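Local coordinates for periplasmic binding protein/LacI transcriptional regulator (Shewanella sp. ANA-3, PDB 5OCP) that binds alpha- and beta-L-arabinofuranose in the periplasm and probably delivers the sugar to its partner ABC transporter for uptake, at residues Q116-K121 and C126-L131. Numbering follows the deposited sequence.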
ATOM      1  N   GLN A 116     -11.361   2.219 -13.809  1.00 13.26           N
ATOM      2  CA  GLN A 116     -11.811   3.032 -14.917  1.00 13.03           C
ATOM      3  C   GLN A 116     -10.850   3.019 -16.049  1.00 13.54           C
ATOM      4  O   GLN A 116     -11.260   2.917 -17.203  1.00 15.04           O
ATOM      5  CB  GLN A 116     -12.081   4.477 -14.459  1.00 16.35           C
ATOM      6  CG  GLN A 116     -12.851   5.321 -15.460  1.00 17.14           C
ATOM      7  CD  GLN A 116     -14.226   4.760 -15.781  1.00 17.82           C
ATOM      8  OE1 GLN A 116     -15.076   4.662 -14.921  1.00 18.68           O
ATOM      9  NE2 GLN A 116     -14.410   4.285 -17.000  1.00 19.52           N
ATOM     10  N   TRP A 117      -9.556   3.087 -15.751  1.00 12.25           N
ATOM     11  CA  TRP A 117      -8.542   3.052 -16.765  1.00 12.73           C
ATOM     12  C   TRP A 117      -8.656   1.745 -17.591  1.00 12.52           C
ATOM     13  O   TRP A 117      -8.612   1.753 -18.829  1.00 13.49           O
ATOM     14  CB  TRP A 117      -7.111   3.189 -16.184  1.00 13.87           C
ATOM     15  CG  TRP A 117      -6.084   3.191 -17.286  1.00 14.13           C
ATOM     16  CD1 TRP A 117      -5.609   4.304 -17.986  1.00 14.69           C
ATOM     17  CD2 TRP A 117      -5.404   2.053 -17.863  1.00 15.30           C
ATOM     18  NE1 TRP A 117      -4.721   3.873 -18.973  1.00 15.95           N
ATOM     19  CE2 TRP A 117      -4.639   2.513 -18.950  1.00 15.62           C
ATOM     20  CE3 TRP A 117      -5.466   0.693 -17.631  1.00 13.47           C
ATOM     21  CZ2 TRP A 117      -3.847   1.671 -19.705  1.00 15.45           C
ATOM     22  CZ3 TRP A 117      -4.711  -0.172 -18.435  1.00 16.23           C
ATOM     23  CH2 TRP A 117      -3.928   0.334 -19.458  1.00 18.36           C
ATOM     24  N   LEU A 118      -8.784   0.635 -16.859  1.00 12.14           N
ATOM     25  CA  LEU A 118      -8.918  -0.661 -17.514  1.00 11.61           C
ATOM     26  C   LEU A 118     -10.192  -0.746 -18.382  1.00 13.65           C
ATOM     27  O   LEU A 118     -10.145  -1.294 -19.499  1.00 14.22           O
ATOM     28  CB  LEU A 118      -8.917  -1.782 -16.475  1.00 12.93           C
ATOM     29  CG  LEU A 118      -8.950  -3.184 -17.057  1.00 13.16           C
ATOM     30  CD1 LEU A 118      -7.711  -3.522 -17.879  1.00 14.03           C
ATOM     31  CD2 LEU A 118      -9.179  -4.183 -15.925  1.00 14.96           C
ATOM     32  N   MET A 119     -11.300  -0.211 -17.892  1.00 13.75           N
ATOM     33  CA  MET A 119     -12.521  -0.202 -18.725  1.00 14.22           C
ATOM     34  C   MET A 119     -12.336   0.619 -19.967  1.00 15.59           C
ATOM     35  O   MET A 119     -12.846   0.248 -21.033  1.00 16.15           O
ATOM     36  CB  MET A 119     -13.748   0.248 -17.941  1.00 14.59           C
ATOM     37  CG  MET A 119     -14.059  -0.595 -16.691  1.00 15.29           C
ATOM     38  SD  MET A 119     -14.581  -2.244 -17.190  1.00 17.54           S
ATOM     39  CE  MET A 119     -13.047  -3.186 -17.052  1.00 15.70           C
ATOM     40  N   ASP A 120     -11.627   1.733 -19.871  1.00 15.53           N
ATOM     41  CA  ASP A 120     -11.394   2.590 -21.027  1.00 16.27           C
ATOM     42  C   ASP A 120     -10.505   1.873 -22.035  1.00 17.22           C
ATOM     43  O   ASP A 120     -10.798   1.860 -23.234  1.00 18.77           O
ATOM     44  CB  ASP A 120     -10.756   3.912 -20.619  1.00 17.07           C
ATOM     45  CG  ASP A 120     -11.631   4.789 -19.791  1.00 20.94           C
ATOM     46  OD1 ASP A 120     -12.867   4.585 -19.690  1.00 23.21           O
ATOM     47  OD2 ASP A 120     -11.024   5.724 -19.155  1.00 24.57           O
ATOM     48  N   LYS A 121      -9.492   1.159 -21.547  1.00 14.94           N
ATOM     49  CA  LYS A 121      -8.487   0.476 -22.325  1.00 15.42           C
ATOM     50  C   LYS A 121      -9.132  -0.651 -23.124  1.00 17.07           C
ATOM     51  O   LYS A 121      -8.725  -0.895 -24.255  1.00 17.44           O
ATOM     52  CB  LYS A 121      -7.429  -0.123 -21.403  1.00 15.92           C
ATOM     53  CG  LYS A 121      -6.319  -0.911 -22.083  1.00 17.22           C
ATOM     54  CD  LYS A 121      -5.435  -0.153 -23.026  1.00 21.31           C
ATOM     55  CE  LYS A 121      -4.271  -1.017 -23.500  1.00 24.95           C
ATOM     56  NZ  LYS A 121      -3.409  -0.140 -24.336  1.00 29.22           N
ATOM     57  N   CYS A 126     -13.879  -7.329 -20.777  1.00 18.28           N
ATOM     58  CA  CYS A 126     -12.659  -7.785 -20.080  1.00 18.52           C
ATOM     59  C   CYS A 126     -12.970  -8.819 -19.008  1.00 17.22           C
ATOM     60  O   CYS A 126     -13.643  -8.483 -17.983  1.00 18.50           O
ATOM     61  CB  CYS A 126     -11.951  -6.551 -19.420  1.00 18.35           C
ATOM     62  SG  CYS A 126     -10.255  -6.841 -18.883  1.00 21.54           S
ATOM     63  N   ASP A 127     -12.457 -10.028 -19.186  1.00 16.40           N
ATOM     64  CA  ASP A 127     -12.438 -10.977 -18.073  1.00 17.27           C
ATOM     65  C   ASP A 127     -11.184 -10.797 -17.259  1.00 14.61           C
ATOM     66  O   ASP A 127     -10.068 -10.928 -17.766  1.00 15.71           O
ATOM     67  CB  ASP A 127     -12.471 -12.403 -18.547  1.00 20.22           C
ATOM     68  CG  ASP A 127     -13.898 -12.880 -18.956  1.00 25.05           C
ATOM     69  OD1 ASP A 127     -14.912 -12.159 -18.765  1.00 24.43           O
ATOM     70  OD2 ASP A 127     -13.956 -13.998 -19.534  1.00 29.97           O
ATOM     71  N   ILE A 128     -11.369 -10.653 -15.974  1.00 13.52           N
ATOM     72  CA  ILE A 128     -10.284 -10.194 -15.109  1.00 13.61           C
ATOM     73  C   ILE A 128      -9.952 -11.239 -14.043  1.00 14.84           C
ATOM     74  O   ILE A 128     -10.885 -11.773 -13.412  1.00 15.03           O
ATOM     75  CB  ILE A 128     -10.785  -8.915 -14.352  1.00 13.60           C
ATOM     76  CG1 ILE A 128     -11.143  -7.785 -15.358  1.00 13.93           C
ATOM     77  CG2 ILE A 128      -9.749  -8.404 -13.316  1.00 13.96           C
ATOM     78  CD1 ILE A 128     -12.156  -6.821 -14.856  1.00 14.79           C
ATOM     79  N   ALA A 129      -8.680 -11.384 -13.758  1.00 12.86           N
ATOM     80  CA  ALA A 129      -8.224 -12.151 -12.592  1.00 12.68           C
ATOM     81  C   ALA A 129      -7.724 -11.181 -11.534  1.00 14.89           C
ATOM     82  O   ALA A 129      -6.828 -10.325 -11.877  1.00 13.91           O
ATOM     83  CB  ALA A 129      -7.103 -13.072 -12.984  1.00 12.79           C
ATOM     84  N   GLU A 130      -8.228 -11.335 -10.322  1.00 14.41           N
ATOM     85  CA  GLU A 130      -7.859 -10.468  -9.204  1.00 13.79           C
ATOM     86  C   GLU A 130      -6.892 -11.140  -8.255  1.00 15.49           C
ATOM     87  O   GLU A 130      -7.205 -12.216  -7.678  1.00 13.63           O
ATOM     88  CB  GLU A 130      -9.136 -10.073  -8.449  1.00 14.00           C
ATOM     89  CG  GLU A 130      -8.876  -9.169  -7.244  1.00 15.98           C
ATOM     90  CD  GLU A 130     -10.153  -8.817  -6.501  1.00 17.38           C
ATOM     91  OE1 GLU A 130     -11.128  -9.571  -6.636  1.00 19.66           O
ATOM     92  OE2 GLU A 130     -10.185  -7.816  -5.730  1.00 15.51           O
ATOM     93  N   LEU A 131      -5.737 -10.482  -8.014  1.00 12.69           N
ATOM     94  CA  LEU A 131      -4.810 -10.896  -6.971  1.00 13.09           C
ATOM     95  C   LEU A 131      -5.025  -9.975  -5.797  1.00 14.13           C
ATOM     96  O   LEU A 131      -4.666  -8.794  -5.818  1.00 12.47           O
ATOM     97  CB  LEU A 131      -3.353 -10.831  -7.420  1.00 13.66           C
ATOM     98  CG  LEU A 131      -2.981 -11.716  -8.562  1.00 17.03           C
ATOM     99  CD1 LEU A 131      -1.577 -11.440  -9.106  1.00 15.93           C
ATOM    100  CD2 LEU A 131      -3.103 -13.145  -8.060  1.00 17.85           C
TER
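Leu118 and Ile128 meet tip to tip where the end of helix 107-121 packs on strand 126-132, the helix-turn-strand step with which the chain enters the second alpha/beta lobe of this periplasmic binding protein. The segments run roughly antiparallel, at 142°, with their axes 10.3 Å apart at closest approach, so side chains have to fill the gap.

They do so by apolar packing. Leu118 holds CG anti to its own N (chi1 -176°), which swings the isobutyl group at the strand; its methyl CD2 touches two strand residues, Ile128 CD1 at 4.1 Å and, beside it, Cys126 SG, also at 4.1 Å. Met119 comes in from the neighbouring helix position. Its CB does not point at the strand, but bends at the first two side-chain torsions bring the terminal methyl round, and CE lies 4.3 Å from both Cys126 CB and Ile128 CD1. Two helix residues thus share the same two strand residues, Cys126 and Ile128, which, two apart on the strand, point to the same face of the sheet. All four are buried. Phe147 of helix 138-151 touches Leu118 and Ile151 touches Met119; Ala190 of strand 190-193 meets both Leu118 and Cys126, and Trp192 meets Ile128.

A covalent link adds to this apolar patch. Cys126 forms a disulfide with Cys189, tying the start of the strand to the chain leading into 190-193, so the SG that touches the Leu118 methyl is also bonded to Cys189 SG.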